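Local coordinates for dihydrodipicolinate synthase family protein (Sinorhizobium meliloti, PDB 4DNH) that is of unknown function but adopts a closed eight-stranded parallel barrel, consistent with its assignment to the dihydrodipicolinate synthase family, at residues A[283-288]-A[303-308]; A[331-336]-A[366-371]; A[33-38]-A[288-293]; A[14-19]-A[362-367]. One frame throughout, in Å; residues are numbered along the deposited sequence.

Contact 1: A[283-288]-A[303-308]; sequences APVASA and ELLEPT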
loop_
_atom_site.group_PDB
_atom_site.type_symbol
_atom_site.label_atom_id
_atom_site.label_comp_id
_atom_site.label_asym_id
_atom_site.label_seq_id
_atom_site.Cartn_x
_atom_site.Cartn_y
_atom_site.Cartn_z
ATOM N N ALA A 283 11.084 -2.808 -0.045
ATOM C CA ALA A 283 11.569 -1.910 1.006
ATOM C C ALA A 283 13.063 -1.574 0.939
ATOM O O ALA A 283 13.407 -0.384 0.870
ATOM C CB ALA A 283 11.178 -2.420 2.396
ATOM N N PRO A 284 13.951 -2.595 0.942
ATOM C CA PRO A 284 15.405 -2.319 0.952
ATOM C C PRO A 284 15.886 -1.501 -0.223
ATOM O O PRO A 284 16.715 -0.611 -0.049
ATOM C CB PRO A 284 16.031 -3.709 0.878
ATOM C CG PRO A 284 14.977 -4.627 1.394
ATOM C CD PRO A 284 13.677 -4.040 0.952
ATOM N N VAL A 285 15.354 -1.798 -1.406
ATOM C CA VAL A 285 15.738 -1.127 -2.645
ATOM C C VAL A 285 15.209 0.300 -2.650
ATOM O O VAL A 285 15.934 1.239 -3.006
ATOM C CB VAL A 285 15.191 -1.880 -3.885
ATOM C CG1 VAL A 285 15.519 -1.128 -5.164
ATOM C CG2 VAL A 285 15.744 -3.299 -3.942
ATOM N N ALA A 286 13.944 0.462 -2.263
ATOM C CA ALA A 286 13.326 1.786 -2.233
ATOM C C ALA A 286 14.115 2.725 -1.329
ATOM O O ALA A 286 14.397 3.874 -1.696
ATOM C CB ALA A 286 11.882 1.692 -1.774
ATOM N N SER A 287 14.467 2.214 -0.148
ATOM C CA SER A 287 15.285 2.922 0.802
ATOM C C SER A 287 16.598 3.354 0.139
ATOM O O SER A 287 16.924 4.541 0.126
ATOM C CB SER A 287 15.549 2.041 2.021
ATOM O OG SER A 287 16.479 2.642 2.912
ATOM N N ALA A 288 17.331 2.395 -0.426
ATOM C CA ALA A 288 18.616 2.682 -1.077
ATOM C C ALA A 288 18.485 3.732 -2.177
ATOM O O ALA A 288 19.373 4.563 -2.356
ATOM C CB ALA A 288 19.236 1.408 -1.633
ATOM N N GLU A 303 18.940 3.486 -11.609
ATOM C CA GLU A 303 19.671 2.217 -11.679
ATOM C C GLU A 303 19.127 1.203 -10.675
ATOM O O GLU A 303 19.053 0.015 -10.976
ATOM C CB GLU A 303 21.161 2.426 -11.398
ATOM C CG GLU A 303 21.998 2.847 -12.597
ATOM C CD GLU A 303 23.426 3.236 -12.217
ATOM O OE1 GLU A 303 23.839 2.962 -11.063
ATOM O OE2 GLU A 303 24.139 3.821 -13.070
ATOM N N LEU A 304 18.780 1.686 -9.482
ATOM C CA LEU A 304 18.229 0.855 -8.424
ATOM C C LEU A 304 16.730 0.548 -8.629
ATOM O O LEU A 304 16.288 -0.596 -8.444
ATOM C CB LEU A 304 18.456 1.519 -7.058
ATOM C CG LEU A 304 19.881 1.584 -6.456
ATOM C CD1 LEU A 304 19.948 2.585 -5.318
ATOM C CD2 LEU A 304 20.392 0.232 -5.967
ATOM N N LEU A 305 15.956 1.556 -9.034
ATOM C CA LEU A 305 14.507 1.421 -9.038
ATOM C C LEU A 305 13.936 0.864 -10.334
ATOM O O LEU A 305 13.058 -0.005 -10.294
ATOM C CB LEU A 305 13.850 2.741 -8.667
ATOM C CG LEU A 305 12.803 2.799 -7.551
ATOM C CD1 LEU A 305 13.077 1.881 -6.359
ATOM C CD2 LEU A 305 12.634 4.232 -7.077
ATOM N N GLU A 306 14.435 1.322 -11.481
ATOM C CA GLU A 306 13.926 0.831 -12.778
ATOM C C GLU A 306 13.832 -0.698 -12.901
ATOM O O GLU A 306 12.905 -1.187 -13.512
ATOM C CB GLU A 306 14.688 1.422 -13.982
ATOM C CG GLU A 306 14.055 2.685 -14.564
ATOM C CD GLU A 306 14.991 3.471 -15.484
ATOM O OE1 GLU A 306 16.094 2.972 -15.800
ATOM O OE2 GLU A 306 14.631 4.600 -15.894
ATOM N N PRO A 307 14.789 -1.455 -12.331
ATOM C CA PRO A 307 14.643 -2.927 -12.371
ATOM C C PRO A 307 13.466 -3.510 -11.540
ATOM O O PRO A 307 12.958 -4.602 -11.828
ATOM C CB PRO A 307 15.997 -3.411 -11.827
ATOM C CG PRO A 307 16.949 -2.293 -12.155
ATOM C CD PRO A 307 16.134 -1.070 -11.853
ATOM N N THR A 308 13.032 -2.779 -10.526
ATOM C CA THR A 308 11.899 -3.205 -9.737
ATOM C C THR A 308 10.594 -2.987 -10.488
ATOM O O THR A 308 9.631 -3.724 -10.291
ATOM C CB THR A 308 11.827 -2.437 -8.405
ATOM O OG1 THR A 308 11.468 -1.074 -8.671
ATOM C CG2 THR A 308 13.171 -2.500 -7.662
#

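Contact 2: A[331-336]-A[366-371]; sequences AYLNGL and GALADP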
loop_
_atom_site.group_PDB
_atom_site.type_symbol
_atom_site.label_atom_id
_atom_site.label_comp_id
_atom_site.label_asym_id
_atom_site.label_seq_id
_atom_site.Cartn_x
_atom_site.Cartn_y
_atom_site.Cartn_z
ATOM N N ALA A 331 7.493 -11.285 0.668
ATOM C CA ALA A 331 7.881 -11.364 2.078
ATOM C C ALA A 331 8.308 -12.780 2.477
ATOM O O ALA A 331 9.304 -12.942 3.180
ATOM C CB ALA A 331 6.770 -10.868 2.987
ATOM N N TYR A 332 7.551 -13.787 2.031
ATOM C CA TYR A 332 7.831 -15.206 2.317
ATOM C C TYR A 332 9.147 -15.655 1.718
ATOM O O TYR A 332 9.915 -16.371 2.361
ATOM C CB TYR A 332 6.701 -16.101 1.795
ATOM C CG TYR A 332 7.004 -17.591 1.791
ATOM C CD1 TYR A 332 7.086 -18.314 2.987
ATOM C CD2 TYR A 332 7.192 -18.284 0.590
ATOM C CE1 TYR A 332 7.355 -19.676 2.993
ATOM C CE2 TYR A 332 7.460 -19.641 0.580
ATOM C CZ TYR A 332 7.533 -20.335 1.786
ATOM O OH TYR A 332 7.807 -21.687 1.786
ATOM N N LEU A 333 9.414 -15.240 0.484
ATOM C CA LEU A 333 10.694 -15.563 -0.150
ATOM C C LEU A 333 11.854 -14.928 0.600
ATOM O O LEU A 333 12.940 -15.489 0.636
ATOM C CB LEU A 333 10.723 -15.127 -1.618
ATOM C CG LEU A 333 9.837 -15.903 -2.592
ATOM C CD1 LEU A 333 9.890 -15.215 -3.950
ATOM C CD2 LEU A 333 10.210 -17.380 -2.672
ATOM N N ASN A 334 11.620 -13.754 1.183
ATOM C CA ASN A 334 12.675 -13.022 1.866
ATOM C C ASN A 334 12.773 -13.401 3.336
ATOM O O ASN A 334 13.533 -12.792 4.087
ATOM C CB ASN A 334 12.453 -11.521 1.725
ATOM C CG ASN A 334 12.736 -11.026 0.331
ATOM O OD1 ASN A 334 13.727 -11.422 -0.281
ATOM N ND2 ASN A 334 11.877 -10.150 -0.184
ATOM N N GLY A 335 11.994 -14.401 3.746
ATOM C CA GLY A 335 12.076 -14.937 5.108
ATOM C C GLY A 335 11.545 -14.020 6.195
ATOM O O GLY A 335 11.955 -14.120 7.330
ATOM N N LEU A 336 10.623 -13.133 5.851
ATOM C CA LEU A 336 10.061 -12.211 6.824
ATOM C C LEU A 336 8.914 -12.896 7.530
ATOM O O LEU A 336 8.455 -12.447 8.585
ATOM C CB LEU A 336 9.595 -10.932 6.137
ATOM C CG LEU A 336 10.652 -10.289 5.215
ATOM C CD1 LEU A 336 10.095 -9.039 4.559
ATOM C CD2 LEU A 336 11.958 -9.992 5.957
ATOM N N GLY A 366 17.038 -7.378 -7.878
ATOM C CA GLY A 366 17.845 -7.376 -6.663
ATOM C C GLY A 366 16.994 -7.335 -5.413
ATOM O O GLY A 366 17.475 -6.923 -4.347
ATOM N N ALA A 367 15.734 -7.768 -5.551
ATOM C CA ALA A 367 14.734 -7.757 -4.467
ATOM C C ALA A 367 14.661 -9.051 -3.652
ATOM O O ALA A 367 13.839 -9.159 -2.734
ATOM C CB ALA A 367 13.349 -7.393 -5.011
ATOM N N LEU A 368 15.495 -10.031 -3.978
ATOM C CA LEU A 368 15.655 -11.214 -3.117
ATOM C C LEU A 368 16.821 -10.998 -2.151
ATOM O O LEU A 368 17.987 -11.173 -2.527
ATOM C CB LEU A 368 15.892 -12.476 -3.954
ATOM C CG LEU A 368 14.840 -12.855 -4.992
ATOM C CD1 LEU A 368 15.319 -14.067 -5.770
ATOM C CD2 LEU A 368 13.486 -13.129 -4.333
ATOM N N ALA A 369 16.514 -10.594 -0.918
ATOM C CA ALA A 369 17.556 -10.313 0.099
ATOM C C ALA A 369 18.494 -11.501 0.296
ATOM O O ALA A 369 19.714 -11.329 0.439
ATOM C CB ALA A 369 16.932 -9.900 1.429
ATOM N N ASP A 370 17.917 -12.703 0.270
ATOM C CA ASP A 370 18.671 -13.941 0.459
ATOM C C ASP A 370 18.331 -14.972 -0.633
ATOM O O ASP A 370 17.411 -15.780 -0.463
ATOM C CB ASP A 370 18.394 -14.504 1.857
ATOM C CG ASP A 370 19.360 -15.600 2.254
ATOM O OD1 ASP A 370 20.353 -15.835 1.527
ATOM O OD2 ASP A 370 19.125 -16.224 3.309
ATOM N N PRO A 371 19.073 -14.940 -1.758
ATOM C CA PRO A 371 18.789 -15.772 -2.933
ATOM C C PRO A 371 18.726 -17.270 -2.659
ATOM O O PRO A 371 17.826 -17.933 -3.163
ATOM C CB PRO A 371 19.941 -15.437 -3.886
ATOM C CG PRO A 371 20.305 -14.045 -3.529
ATOM C CD PRO A 371 20.146 -13.966 -2.036
HETATM O O HOH W 1 15.171 -13.863 -0.377
#

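Contact 3: A[33-38]-A[288-293]; sequences FSRVAF and AALEAL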
loop_
_atom_site.group_PDB
_atom_site.type_symbol
_atom_site.label_atom_id
_atom_site.label_comp_id
_atom_site.label_asym_id
_atom_site.label_seq_id
_atom_site.Cartn_x
_atom_site.Cartn_y
_atom_site.Cartn_z
ATOM N N PHE A 33 16.644 11.210 2.934
ATOM C CA PHE A 33 15.793 11.313 1.740
ATOM C C PHE A 33 15.375 12.752 1.452
ATOM O O PHE A 33 15.322 13.594 2.356
ATOM C CB PHE A 33 14.513 10.469 1.867
ATOM C CG PHE A 33 14.735 9.052 2.318
ATOM C CD1 PHE A 33 15.948 8.400 2.105
ATOM C CD2 PHE A 33 13.704 8.357 2.932
ATOM C CE1 PHE A 33 16.139 7.094 2.521
ATOM C CE2 PHE A 33 13.883 7.050 3.339
ATOM C CZ PHE A 33 15.103 6.415 3.132
ATOM N N SER A 34 15.062 13.011 0.187
ATOM C CA SER A 34 14.488 14.275 -0.238
ATOM C C SER A 34 13.025 14.073 -0.601
ATOM O O SER A 34 12.451 14.876 -1.342
ATOM C CB SER A 34 15.255 14.836 -1.438
ATOM O OG SER A 34 15.241 13.945 -2.537
ATOM N N ARG A 35 12.439 12.984 -0.095
ATOM C CA ARG A 35 11.025 12.679 -0.290
ATOM C C ARG A 35 10.429 12.175 1.010
ATOM O O ARG A 35 11.160 11.658 1.852
ATOM C CB ARG A 35 10.853 11.589 -1.348
ATOM C CG ARG A 35 11.341 11.945 -2.743
ATOM C CD ARG A 35 10.392 12.889 -3.450
ATOM N NE ARG A 35 10.888 13.239 -4.779
ATOM C CZ ARG A 35 11.695 14.265 -5.031
ATOM N NH1 ARG A 35 12.105 15.057 -4.047
ATOM N NH2 ARG A 35 12.098 14.499 -6.271
ATOM N N VAL A 36 9.108 12.314 1.158
ATOM C CA VAL A 36 8.331 11.631 2.207
ATOM C C VAL A 36 7.694 10.338 1.672
ATOM O O VAL A 36 6.745 10.369 0.873
ATOM C CB VAL A 36 7.235 12.544 2.791
ATOM C CG1 VAL A 36 6.457 11.821 3.888
ATOM C CG2 VAL A 36 7.851 13.822 3.338
ATOM N N ALA A 37 8.219 9.201 2.130
ATOM C CA ALA A 37 7.870 7.891 1.588
ATOM C C ALA A 37 7.299 6.990 2.653
ATOM O O ALA A 37 7.940 6.766 3.681
ATOM C CB ALA A 37 9.093 7.239 0.979
ATOM N N PHE A 38 6.099 6.466 2.391
ATOM C CA PHE A 38 5.461 5.457 3.226
ATOM C C PHE A 38 5.385 4.158 2.454
ATOM O O PHE A 38 5.116 4.150 1.246
ATOM C CB PHE A 38 4.001 5.814 3.480
ATOM C CG PHE A 38 3.787 6.933 4.451
ATOM C CD1 PHE A 38 3.723 8.248 4.009
ATOM C CD2 PHE A 38 3.563 6.666 5.789
ATOM C CE1 PHE A 38 3.489 9.280 4.905
ATOM C CE2 PHE A 38 3.320 7.695 6.682
ATOM C CZ PHE A 38 3.289 9.003 6.242
ATOM N N ALA A 288 17.331 2.395 -0.426
ATOM C CA ALA A 288 18.616 2.682 -1.077
ATOM C C ALA A 288 18.485 3.732 -2.177
ATOM O O ALA A 288 19.373 4.563 -2.356
ATOM C CB ALA A 288 19.236 1.408 -1.633
ATOM N N ALA A 289 17.373 3.694 -2.901
ATOM C CA ALA A 289 17.157 4.615 -4.009
ATOM C C ALA A 289 16.708 5.990 -3.541
ATOM O O ALA A 289 17.129 6.996 -4.095
ATOM C CB ALA A 289 16.183 4.026 -5.011
ATOM N N LEU A 290 15.866 6.039 -2.523
ATOM C CA LEU A 290 15.476 7.307 -1.930
ATOM C C LEU A 290 16.674 8.034 -1.318
ATOM O O LEU A 290 16.695 9.265 -1.265
ATOM C CB LEU A 290 14.387 7.106 -0.877
ATOM C CG LEU A 290 12.989 6.723 -1.378
ATOM C CD1 LEU A 290 12.137 6.232 -0.224
ATOM C CD2 LEU A 290 12.293 7.860 -2.100
ATOM N N GLU A 291 17.670 7.278 -0.863
ATOM C CA GLU A 291 18.900 7.883 -0.378
ATOM C C GLU A 291 19.674 8.533 -1.525
ATOM O O GLU A 291 20.096 9.687 -1.416
ATOM C CB GLU A 291 19.779 6.870 0.348
ATOM C CG GLU A 291 21.025 7.507 0.953
ATOM C CD GLU A 291 22.047 6.500 1.462
ATOM O OE1 GLU A 291 21.788 5.278 1.415
ATOM O OE2 GLU A 291 23.126 6.941 1.909
ATOM N N ALA A 292 19.856 7.792 -2.616
ATOM C CA ALA A 292 20.534 8.314 -3.807
ATOM C C ALA A 292 19.844 9.577 -4.356
ATOM O O ALA A 292 20.515 10.565 -4.659
ATOM C CB ALA A 292 20.644 7.240 -4.879
ATOM N N LEU A 293 18.512 9.547 -4.454
ATOM C CA LEU A 293 17.722 10.712 -4.870
ATOM C C LEU A 293 17.941 11.918 -3.954
ATOM O O LEU A 293 18.070 13.053 -4.435
ATOM C CB LEU A 293 16.242 10.364 -4.885
ATOM C CG LEU A 293 15.275 10.968 -5.899
ATOM C CD1 LEU A 293 13.861 10.812 -5.364
ATOM C CD2 LEU A 293 15.546 12.419 -6.243
HETATM O O HOH W 2 14.864 11.149 -1.640
#

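Contact 4: A[14-19]-A[362-367]; sequences ARYDLT and ADKAGA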
loop_
_atom_site.group_PDB
_atom_site.type_symbol
_atom_site.label_atom_id
_atom_site.label_comp_id
_atom_site.label_asym_id
_atom_site.label_seq_id
_atom_site.Cartn_x
_atom_site.Cartn_y
_atom_site.Cartn_z
ATOM N N ALA A 14 11.299 -25.049 -17.117
ATOM C CA ALA A 14 12.550 -24.560 -17.697
ATOM C C ALA A 14 13.562 -24.028 -16.678
ATOM O O ALA A 14 13.206 -23.406 -15.671
ATOM C CB ALA A 14 12.263 -23.498 -18.751
ATOM N N ARG A 15 14.834 -24.265 -16.983
ATOM C CA ARG A 15 15.942 -23.814 -16.162
ATOM C C ARG A 15 15.924 -22.305 -16.035
ATOM O O ARG A 15 15.799 -21.577 -17.023
ATOM C CB ARG A 15 17.271 -24.262 -16.769
ATOM C CG ARG A 15 18.285 -24.748 -15.746
ATOM C CD ARG A 15 19.702 -24.289 -16.065
ATOM N NE ARG A 15 20.001 -24.292 -17.499
ATOM C CZ ARG A 15 20.988 -23.602 -18.067
ATOM N NH1 ARG A 15 21.790 -22.842 -17.332
ATOM N NH2 ARG A 15 21.173 -23.668 -19.380
ATOM N N TYR A 16 16.012 -21.846 -14.796
ATOM C CA TYR A 16 16.252 -20.451 -14.532
ATOM C C TYR A 16 17.452 -20.328 -13.635
ATOM O O TYR A 16 17.472 -20.884 -12.542
ATOM C CB TYR A 16 15.051 -19.786 -13.887
ATOM C CG TYR A 16 15.269 -18.307 -13.694
ATOM C CD1 TYR A 16 15.209 -17.431 -14.789
ATOM C CD2 TYR A 16 15.570 -17.776 -12.424
ATOM C CE1 TYR A 16 15.425 -16.074 -14.627
ATOM C CE2 TYR A 16 15.792 -16.410 -12.254
ATOM C CZ TYR A 16 15.717 -15.566 -13.363
ATOM O OH TYR A 16 15.912 -14.210 -13.235
ATOM N N ASP A 17 18.462 -19.612 -14.120
ATOM C CA ASP A 17 19.650 -19.286 -13.338
ATOM C C ASP A 17 19.453 -17.912 -12.732
ATOM O O ASP A 17 19.096 -16.970 -13.443
ATOM C CB ASP A 17 20.895 -19.247 -14.247
ATOM C CG ASP A 17 21.079 -20.518 -15.055
ATOM O OD1 ASP A 17 20.991 -21.620 -14.468
ATOM O OD2 ASP A 17 21.324 -20.410 -16.278
ATOM N N LEU A 18 19.690 -17.782 -11.431
ATOM C CA LEU A 18 19.550 -16.466 -10.789
ATOM C C LEU A 18 20.749 -15.593 -11.140
ATOM O O LEU A 18 21.892 -16.037 -11.013
ATOM C CB LEU A 18 19.426 -16.569 -9.271
ATOM C CG LEU A 18 18.664 -17.657 -8.517
ATOM C CD1 LEU A 18 18.281 -17.091 -7.150
ATOM C CD2 LEU A 18 17.436 -18.189 -9.241
ATOM N N THR A 19 20.485 -14.360 -11.581
ATOM C CA THR A 19 21.554 -13.433 -12.002
ATOM C C THR A 19 21.560 -12.083 -11.264
ATOM O O THR A 19 22.392 -11.227 -11.539
ATOM C CB THR A 19 21.509 -13.130 -13.520
ATOM O OG1 THR A 19 20.265 -12.503 -13.846
ATOM C CG2 THR A 19 21.706 -14.385 -14.363
ATOM N N ALA A 362 11.756 -10.686 -9.373
ATOM C CA ALA A 362 12.369 -10.340 -8.068
ATOM C C ALA A 362 13.882 -10.560 -8.071
ATOM O O ALA A 362 14.635 -9.726 -7.565
ATOM C CB ALA A 362 11.724 -11.112 -6.929
ATOM N N ASP A 363 14.322 -11.680 -8.646
ATOM C CA ASP A 363 15.757 -11.966 -8.799
ATOM C C ASP A 363 16.479 -10.861 -9.570
ATOM O O ASP A 363 17.501 -10.351 -9.122
ATOM C CB ASP A 363 15.988 -13.313 -9.496
ATOM C CG ASP A 363 17.396 -13.447 -10.072
ATOM O OD1 ASP A 363 18.388 -13.128 -9.376
ATOM O OD2 ASP A 363 17.520 -13.879 -11.230
ATOM N N LYS A 364 15.930 -10.494 -10.722
ATOM C CA LYS A 364 16.581 -9.532 -11.603
ATOM C C LYS A 364 16.447 -8.088 -11.131
ATOM O O LYS A 364 17.012 -7.187 -11.730
ATOM C CB LYS A 364 16.065 -9.706 -13.035
ATOM C CG LYS A 364 16.583 -10.988 -13.680
ATOM C CD LYS A 364 16.050 -11.190 -15.092
ATOM C CE LYS A 364 14.573 -11.551 -15.108
ATOM N NZ LYS A 364 14.019 -11.451 -16.487
ATOM N N ALA A 365 15.681 -7.869 -10.068
ATOM C CA ALA A 365 15.473 -6.534 -9.538
ATOM C C ALA A 365 16.277 -6.347 -8.257
ATOM O O ALA A 365 16.202 -5.294 -7.631
ATOM C CB ALA A 365 14.004 -6.298 -9.268
ATOM N N GLY A 366 17.038 -7.378 -7.878
ATOM C CA GLY A 366 17.845 -7.376 -6.663
ATOM C C GLY A 366 16.994 -7.335 -5.413
ATOM O O GLY A 366 17.475 -6.923 -4.347
ATOM N N ALA A 367 15.734 -7.768 -5.551
ATOM C CA ALA A 367 14.734 -7.757 -4.467
ATOM C C ALA A 367 14.661 -9.051 -3.652
ATOM O O ALA A 367 13.839 -9.159 -2.734
ATOM C CB ALA A 367 13.349 -7.393 -5.011
#

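Contact 1: A[283-288]-A[303-308]
Val285 meets the end of helix 298-305 with a single methyl branch. Val285 CG1 stands anti to the backbone N (chi1 176°) and lies 3.4 Å from the carbonyl oxygen Leu304 O. Val285 CG1 also has Thr308 CG2 at 3.7 Å, the two side chains sliding past one another in opposite directions, and Leu305 CD1 at 4.1 Å, so three residues of the second segment gather round one carbon. Leu305 starts out neither toward nor away from the facing helix, yet Leu305 CD1 ends 4.1 Å from Ala286 CA, over the backbone of helix 283-294. Both helices follow the last strand, 273-276, of the eight-stranded parallel barrel, and the contact packs helix 283-294 against the end of helix 298-305, the next helix in the chain. One turn beyond Val285, Ala288 offers a small surface: Leu304 CD1 lies 3.9 Å from Ala288 CB and also touches the carbonyl group of Ala288. The interaction between the segments is apolar, whereas Thr308 keeps its polar branch for its own side of the contact. Thr308 OG1 bonds to Leu305 O at 2.5 Å, in the carbonyl plane and on a lone pair, and also to the hydroxyl of Tyr260.

Contact 2: A[331-336]-A[366-371]
Asn334 reaches across to the backbone of 367-369 with both ends of its amide. Ala369 N donates to Asn334 OD1 over 3.0 Å, with an N-H...O angle of 146°; the donor stands 39° out of the carbonyl plane of the amide, so the bond is made from above that plane. At the other end, Asn334 ND2 gives a weak bond to Ala367 O at 3.4 Å. CG lies beside the backbone N and anti to the carbonyl carbon (chi1 -72°), a setting that brings the amide to the facing loop. Gly335, with positive phi, is the C-prime residue of a Schellman motif that ends helix 323-333, its bonds being Leu336 N to Ala331 O and Gly335 N to Tyr332 O. Asn334 thus sits exactly where the helix stops and meets the loop that leads from helix 352-364 to helix 371-384. A water bridges the two segments: it lies 2.8 Å from Asn334 OD1 and 2.9 Å from Leu333 O, both placed to accept from it, and receives the N-H of Asp370 N at 3.1 Å. Asn334 OD1 has Ala369 N as a firm donor; the water is a further possible one, but has more acceptors around it than protons to give. Next to this polar network Leu333 and Leu368 cross obliquely, Leu333 CD1 and Leu368 CD2 being 4.2 Å apart, while Leu368 also packs on Ala374.

Contact 3: A[33-38]-A[288-293]
Leu290 fills the tight part of this contact, held between the Phe33 ring and the start of strand 37-40. Leu290 CB lies over one face of the Phe33 ring, 3.7 Å from the centroid and 14° off the ring normal, which makes a CH-pi contact; the position is displaced toward the rim on the CD1 and CE1 side. The main chain follows the side chain in, with Leu290 C 3.5 Å from Phe33 CD1. Farther out, the two methyls of Leu290 part: Leu290 CD1 comes to 3.4 Å from Ala37 CB, while Leu290 CD2 faces Arg35 CB at 4.1 Å.

Packing is looser one turn along the helix, around Leu293. Arg35 bends at chi2 (-75°) and passes the leucine at about a right angle, with Leu293 CD1 3.8 Å from Arg35 CG and over one face of the guanidinium group. Arg35 NH1 donates to Ser34 O from above the carbonyl plane, and Arg35 NE is bonded to Ile264 O. Ser34 touches Leu293 through OG, and beside it a water bridges the two backbones, accepting from Ser34 N at 2.6 Å and donating to Leu290 O at 2.7 Å. Glu291 leads away from the segment and forms a salt bridge with Arg28; a glycerol, probably from the crystallisation liquor, lies about 5 Å from its side chain. The arrangement is that of a TIM barrel, in which a helix following the eighth strand, 273-276, packs against the first strand, 37-40, and the loop before it where the barrel closes.

Contact 4: A[14-19]-A[362-367]
Asp363 OD2 is the acceptor on which this contact turns. Asp363 OD2 accepts from Tyr16 OH at 2.6 Å on its anti lone pair and from Thr19 N at 3.0 Å on its syn lone pair, the latter with an N-H...O angle of 161°, so the two donors come from different sides of one carboxylate oxygen. Asp363 OD1 accepts from Gly20 N, and the carboxylate thereby gathers backbone donors from consecutive residues. OD2 lies at the edge of the Tyr16 ring near its plane, and ring and carboxylate planes are 83° apart. Around this pair, Leu18 CB stands 3.6 Å from Asp363 OD1, and Lys364 runs its aliphatic chain past the phenol, with Lys364 CG 3.3 Å from Tyr16 OH. Tyr16 belongs to strand 12-17 of the antiparallel hairpin with strand 4-9, and the contact fastens this N-terminal hairpin to the end of helix 352-364, away from the barrel. With CG anti to the backbone N (chi1 -176°), the tyrosine ring extends from the strand to the helix. Behind Asp363 a Schellman motif at Gly366 ends the helix, with Gly366 N bonded to Asp363 O and Ala367 N to Ala362 O. Arg360 and Phe359 of the same helix touch Tyr16 and Leu18 respectively.

Contacts 1 and 3 share Ala288 and use successive turns of helix 283-294; their centres are 10 Å apart, and Leu304 CD1 touches Ala289 CA at 3.7 Å. Contacts 2 and 4 share Gly366 and Ala367, with centres 12 Å apart, and Leu368 CD1 packs 3.7 Å from Asp363 CA. The two groups meet where Val285 CG2 lies 4.0 Å from Gly366 O and Pro307 O lies 3.2 Å from Ala365 CB. Contacts 3 and 4 do not touch, their centres being 25 Å apart. The series leads from barrel closure at contact 3 outward to the N-terminal hairpin at contact 4. None of the four is tied to an established functional site.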